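Local coordinates for ABC transporter substrate-binding protein (Bradyrhizobium japonicum, PDB 4I1D) that probably captures a solute, perhaps a polyamine, in the periplasm for an ABC transporter, and binds D-malate in this crystal, at residues I56-D61 / A239-T244; G74-L79 / S232-K237. One frame throughout, in Å; residues are numbered along the deposited sequence.

Contacts 1 and 2 are neighbours, their centres about 9 Å apart, and strands 59-63 and 219-235, which lie side by side in one sheet, join them. D58 O faces L236 N at 2.9 Å and V60 N faces C234 O at 3.0 Å, both probable hydrogen bonds, so 56-61 in contact 1 runs beside 232-237 in contact 2. From the end of strand 219-235 the chain passes through 239-241 into helix 242-252, and L242 at its start packs on E77 and I235 of contact 2. Neither contact belongs to the malate pocket of T185, S186, G187, W205 and R208; the W57 side chain is about 14 Å from a bound D-malate.

Contact 1: residues I56-D61 / A239-T244; sequences IWDVVD and APNLET
D58 and A239 bring the two backbones closest, CA to CA 4.9 Å, where the lead-in to strand 59-63 passes the turn ahead of helix 242-252. The D58 carboxylate does most of the work. With CG anti to its own carbonyl carbon (chi1 -66°), it reaches across to N241 and is gripped by both of its oxygens: D58 OD1 accepts the backbone N of N241 at 2.8 Å, and D58 OD2 accepts ND2 at 3.1 Å in a nearly straight bond. Both donors arrive on the syn side, though tilted out of the carboxylate plane. The amide of N241 is turned 61° from the carboxylate yet keeps OD2 almost in its own plane. The methyl CB of A239 rests 3.4 Å from D58 OD1. CD of P240 comes to 3.0 Å from D58 OD1, with CG close behind. In this type II periplasmic-binding-protein fold, N241 occupies the N-cap position of helix 242-252 without a side-chain capping bond. Because OD1 of D58 takes the backbone N-H of this N-cap residue, the positive end of the helix dipole may help to stabilise the buried carboxylate. OD2 has a further donor in T6 N of strand 4-9. Were D58 an alanine, N241 N, N241 ND2 and T6 N would probably lose these acceptors. Exposed P240 also packs against E215 of the second subunit.

Contact 2: residues G74-L79 / S232-K237; sequences GLIEKL and SLCILK
I76 and L236 form a single antiparallel bridge, a non-hydrogen-bonded pair with CA atoms 4.4 Å apart, flanked by two backbone bonds. K237 N donates to L75 O at 3.0 Å and E77 N to I235 O at 2.9 Å. Side chains fill in around these bonds. CG1 of I76 lies between its backbone N and carbonyl carbon (chi1 54°), which sends CD1 onto CB of C234 at 3.7 Å; CG2 meets the sulfur. L79 lays CD2 against CD1 of I235, 3.9 Å away. E77 and K237 cross at about a right angle: the glutamate, bent at chi2, brings OE2 to 3.5 Å from K237 CD, so the carboxylate touches the lysine's aliphatic chain and not its ammonium, with OE1 still 5.3 Å from NZ. This is the end of the long strand 219-235, in the two-lobed type II periplasmic-binding-protein fold, pinned by the loop that follows helix 64-72. G74, with positive phi, is the C' residue of the Schellman motif that closes that helix and turns the chain into the bridge. One water bonds I235 N as acceptor at 2.8 Å and donates to E77 O, linking the two backbones beyond the direct bonds. Further out, OE2 of E77 takes a weak bond from G238 N. Helix 242-252 backs this side, L242 on E77 and I235 and L249 on L79, while W43 and Y98 cover I76. V50 packs on L75 and L236, and L75 also meets P309 of the third subunit.

Contact 1: residues I56-D61 / A239-T244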
loop_
_atom_site.group_PDB
_atom_site.type_symbol
_atom_site.label_atom_id
_atom_site.label_comp_id
_atom_site.label_asym_id
_atom_site.label_seq_id
_atom_site.Cartn_x
_atom_site.Cartn_y
_atom_site.Cartn_z
ATOM N N ILE A 56 -8.807 28.538 -20.574
ATOM C CA ILE A 56 -9.416 29.729 -19.971
ATOM C C ILE A 56 -8.400 30.870 -19.802
ATOM O O ILE A 56 -8.790 32.027 -19.721
ATOM C CB ILE A 56 -10.085 29.444 -18.600
ATOM C CG1 ILE A 56 -9.070 28.869 -17.610
ATOM C CG2 ILE A 56 -11.280 28.513 -18.754
ATOM C CD1 ILE A 56 -9.673 28.513 -16.270
ATOM N N TRP A 57 -7.105 30.546 -19.751
ATOM C CA TRP A 57 -6.061 31.573 -19.607
ATOM C C TRP A 57 -5.546 32.035 -20.966
ATOM O O TRP A 57 -5.482 31.239 -21.907
ATOM C CB TRP A 57 -4.877 31.033 -18.801
ATOM C CG TRP A 57 -5.175 30.725 -17.367
ATOM C CD1 TRP A 57 -6.201 31.226 -16.605
ATOM C CD2 TRP A 57 -4.443 29.836 -16.521
ATOM N NE1 TRP A 57 -6.141 30.703 -15.335
ATOM C CE2 TRP A 57 -5.075 29.842 -15.258
ATOM C CE3 TRP A 57 -3.310 29.031 -16.707
ATOM C CZ2 TRP A 57 -4.609 29.081 -14.185
ATOM C CZ3 TRP A 57 -2.857 28.272 -15.645
ATOM C CH2 TRP A 57 -3.504 28.303 -14.399
ATOM N N ASP A 58 -5.168 33.308 -21.069
ATOM C CA ASP A 58 -4.566 33.835 -22.304
ATOM C C ASP A 58 -3.059 34.018 -22.158
ATOM O O ASP A 58 -2.256 33.449 -22.911
ATOM C CB ASP A 58 -5.197 35.176 -22.689
ATOM C CG ASP A 58 -6.673 35.048 -23.065
ATOM O OD1 ASP A 58 -6.968 34.380 -24.079
ATOM O OD2 ASP A 58 -7.539 35.622 -22.361
ATOM N N VAL A 59 -2.683 34.826 -21.179
ATOM C CA VAL A 59 -1.303 35.219 -21.006
ATOM C C VAL A 59 -0.800 34.745 -19.650
ATOM O O VAL A 59 -1.447 34.962 -18.629
ATOM C CB VAL A 59 -1.136 36.741 -21.121
ATOM C CG1 VAL A 59 0.305 37.136 -20.874
ATOM C CG2 VAL A 59 -1.604 37.224 -22.494
ATOM N N VAL A 60 0.356 34.095 -19.664
ATOM C CA VAL A 60 0.979 33.577 -18.459
ATOM C C VAL A 60 2.367 34.172 -18.256
ATOM O O VAL A 60 3.166 34.254 -19.185
ATOM C CB VAL A 60 1.083 32.044 -18.509
ATOM C CG1 VAL A 60 1.893 31.526 -17.339
ATOM C CG2 VAL A 60 -0.320 31.439 -18.504
ATOM N N ASP A 61 2.623 34.611 -17.031
ATOM C CA ASP A 61 3.926 35.106 -16.621
ATOM C C ASP A 61 4.619 33.987 -15.848
ATOM O O ASP A 61 4.143 33.585 -14.791
ATOM C CB ASP A 61 3.745 36.320 -15.717
ATOM C CG ASP A 61 5.005 36.683 -14.970
ATOM O OD1 ASP A 61 6.090 36.626 -15.591
ATOM O OD2 ASP A 61 4.911 37.024 -13.766
ATOM N N ALA A 239 -5.485 30.248 -27.103
ATOM C CA ALA A 239 -6.020 31.270 -26.208
ATOM C C ALA A 239 -7.280 31.907 -26.797
ATOM O O ALA A 239 -7.298 32.291 -27.968
ATOM C CB ALA A 239 -4.963 32.331 -25.915
ATOM N N PRO A 240 -8.342 32.018 -25.983
ATOM C CA PRO A 240 -9.618 32.548 -26.470
ATOM C C PRO A 240 -9.509 34.004 -26.923
ATOM O O PRO A 240 -10.326 34.443 -27.728
ATOM C CB PRO A 240 -10.537 32.429 -25.241
ATOM C CG PRO A 240 -9.610 32.505 -24.084
ATOM C CD PRO A 240 -8.385 31.733 -24.541
ATOM N N ASN A 241 -8.520 34.737 -26.417
ATOM C CA ASN A 241 -8.362 36.146 -26.777
ATOM C C ASN A 241 -6.974 36.455 -27.322
ATOM O O ASN A 241 -6.369 37.472 -26.969
ATOM C CB ASN A 241 -8.645 37.054 -25.580
ATOM C CG ASN A 241 -10.052 36.888 -25.039
ATOM O OD1 ASN A 241 -11.027 37.289 -25.674
ATOM N ND2 ASN A 241 -10.161 36.308 -23.847
ATOM N N LEU A 242 -6.483 35.568 -28.180
ATOM C CA LEU A 242 -5.182 35.723 -28.816
ATOM C C LEU A 242 -4.873 37.162 -29.264
ATOM O O LEU A 242 -3.938 37.784 -28.757
ATOM C CB LEU A 242 -5.072 34.773 -30.006
ATOM C CG LEU A 242 -3.736 34.834 -30.747
ATOM C CD1 LEU A 242 -2.619 34.379 -29.828
ATOM C CD2 LEU A 242 -3.787 33.992 -32.020
ATOM N N GLU A 243 -5.652 37.685 -30.210
ATOM C CA GLU A 243 -5.371 39.005 -30.784
ATOM C C GLU A 243 -5.207 40.093 -29.725
ATOM O O GLU A 243 -4.231 40.839 -29.747
ATOM C CB GLU A 243 -6.436 39.413 -31.810
ATOM C CG GLU A 243 -6.020 39.175 -33.259
ATOM N N THR A 244 -6.160 40.184 -28.804
ATOM C CA THR A 244 -6.032 41.118 -27.692
ATOM C C THR A 244 -4.758 40.819 -26.894
ATOM O O THR A 244 -4.037 41.729 -26.477
ATOM C CB THR A 244 -7.236 41.041 -26.749
ATOM O OG1 THR A 244 -8.442 41.181 -27.506
ATOM C CG2 THR A 244 -7.165 42.142 -25.698
#

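Contact 2: residues G74-L79 / S232-K237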
loop_
_atom_site.group_PDB
_atom_site.type_symbol
_atom_site.label_atom_id
_atom_site.label_comp_id
_atom_site.label_asym_id
_atom_site.label_seq_id
_atom_site.Cartn_x
_atom_site.Cartn_y
_atom_site.Cartn_z
ATOM N N GLY A 74 4.602 22.583 -28.091
ATOM C CA GLY A 74 3.402 23.083 -28.746
ATOM C C GLY A 74 2.329 23.631 -27.806
ATOM O O GLY A 74 1.148 23.653 -28.155
ATOM N N LEU A 75 2.729 24.090 -26.623
ATOM C CA LEU A 75 1.760 24.527 -25.618
ATOM C C LEU A 75 1.548 26.032 -25.602
ATOM O O LEU A 75 0.550 26.513 -25.070
ATOM C CB LEU A 75 2.173 24.067 -24.222
ATOM C CG LEU A 75 2.150 22.571 -23.927
ATOM C CD1 LEU A 75 3.068 22.273 -22.742
ATOM C CD2 LEU A 75 0.739 22.084 -23.663
ATOM N N ILE A 76 2.489 26.776 -26.167
ATOM C CA ILE A 76 2.341 28.225 -26.251
ATOM C C ILE A 76 2.608 28.721 -27.670
ATOM O O ILE A 76 3.268 28.045 -28.466
ATOM C CB ILE A 76 3.245 28.964 -25.235
ATOM C CG1 ILE A 76 4.696 28.524 -25.384
ATOM C CG2 ILE A 76 2.777 28.707 -23.797
ATOM C CD1 ILE A 76 5.653 29.314 -24.503
ATOM N N GLU A 77 2.093 29.905 -27.975
ATOM C CA GLU A 77 2.118 30.425 -29.338
ATOM C C GLU A 77 3.507 30.841 -29.784
ATOM O O GLU A 77 4.272 31.416 -29.010
ATOM C CB GLU A 77 1.162 31.619 -29.477
ATOM C CG GLU A 77 -0.317 31.281 -29.336
ATOM C CD GLU A 77 -0.931 30.767 -30.623
ATOM O OE1 GLU A 77 -0.277 30.888 -31.681
ATOM O OE2 GLU A 77 -2.068 30.243 -30.577
ATOM N N LYS A 78 3.830 30.539 -31.038
ATOM C CA LYS A 78 4.989 31.135 -31.678
ATOM C C LYS A 78 4.636 32.598 -31.882
ATOM O O LYS A 78 3.640 32.909 -32.520
ATOM C CB LYS A 78 5.257 30.462 -33.020
ATOM C CG LYS A 78 6.713 30.052 -33.245
ATOM C CD LYS A 78 6.815 29.034 -34.380
ATOM C CE LYS A 78 5.828 27.880 -34.165
ATOM N NZ LYS A 78 5.669 26.996 -35.363
ATOM N N LEU A 79 5.425 33.502 -31.317
ATOM C CA LEU A 79 5.090 34.921 -31.381
ATOM C C LEU A 79 5.517 35.590 -32.689
ATOM O O LEU A 79 6.650 35.416 -33.150
ATOM C CB LEU A 79 5.690 35.672 -30.193
ATOM C CG LEU A 79 5.197 35.265 -28.803
ATOM C CD1 LEU A 79 5.841 36.148 -27.744
ATOM C CD2 LEU A 79 3.678 35.342 -28.734
ATOM N N SER A 232 9.103 35.411 -17.999
ATOM C CA SER A 232 8.720 35.919 -19.310
ATOM C C SER A 232 7.209 35.750 -19.530
ATOM O O SER A 232 6.566 34.902 -18.900
ATOM C CB SER A 232 9.487 35.182 -20.426
ATOM O OG SER A 232 10.884 35.386 -20.311
ATOM N N LEU A 233 6.656 36.554 -20.435
ATOM C CA LEU A 233 5.255 36.441 -20.811
ATOM C C LEU A 233 5.150 35.574 -22.058
ATOM O O LEU A 233 5.980 35.684 -22.965
ATOM C CB LEU A 233 4.681 37.818 -21.103
ATOM C CG LEU A 233 4.794 38.862 -19.993
ATOM C CD1 LEU A 233 4.036 40.104 -20.407
ATOM C CD2 LEU A 233 4.237 38.312 -18.687
ATOM N N CYS A 234 4.132 34.715 -22.086
ATOM C CA CYS A 234 3.826 33.875 -23.243
ATOM C C CYS A 234 2.315 33.722 -23.315
ATOM O O CYS A 234 1.610 34.041 -22.358
ATOM C CB CYS A 234 4.467 32.500 -23.105
ATOM S SG CYS A 234 3.994 31.658 -21.562
ATOM N N ILE A 235 1.826 33.226 -24.446
ATOM C CA ILE A 235 0.402 33.169 -24.722
ATOM C C ILE A 235 0.047 31.727 -24.977
ATOM O O ILE A 235 0.747 31.047 -25.727
ATOM C CB ILE A 235 0.062 33.991 -25.978
ATOM C CG1 ILE A 235 0.453 35.456 -25.777
ATOM C CG2 ILE A 235 -1.411 33.847 -26.349
ATOM C CD1 ILE A 235 0.263 36.314 -27.026
ATOM N N LEU A 236 -1.029 31.247 -24.360
ATOM C CA LEU A 236 -1.402 29.843 -24.522
ATOM C C LEU A 236 -1.810 29.547 -25.952
ATOM O O LEU A 236 -2.471 30.358 -26.601
ATOM C CB LEU A 236 -2.509 29.423 -23.548
ATOM C CG LEU A 236 -2.030 29.051 -22.140
ATOM C CD1 LEU A 236 -1.683 30.291 -21.385
ATOM C CD2 LEU A 236 -3.079 28.260 -21.381
ATOM N N LYS A 237 -1.390 28.392 -26.453
ATOM C CA LYS A 237 -1.868 27.921 -27.744
ATOM C C LYS A 237 -3.388 27.738 -27.648
ATOM O O LYS A 237 -3.880 27.053 -26.754
ATOM C CB LYS A 237 -1.186 26.600 -28.105
ATOM C CG LYS A 237 -1.057 26.344 -29.596
ATOM C CD LYS A 237 -0.123 27.355 -30.243
ATOM C CE LYS A 237 0.112 27.030 -31.709
ATOM N NZ LYS A 237 0.790 25.713 -31.884
HETATM O O HOH W 1 3.772 32.576 -26.411
#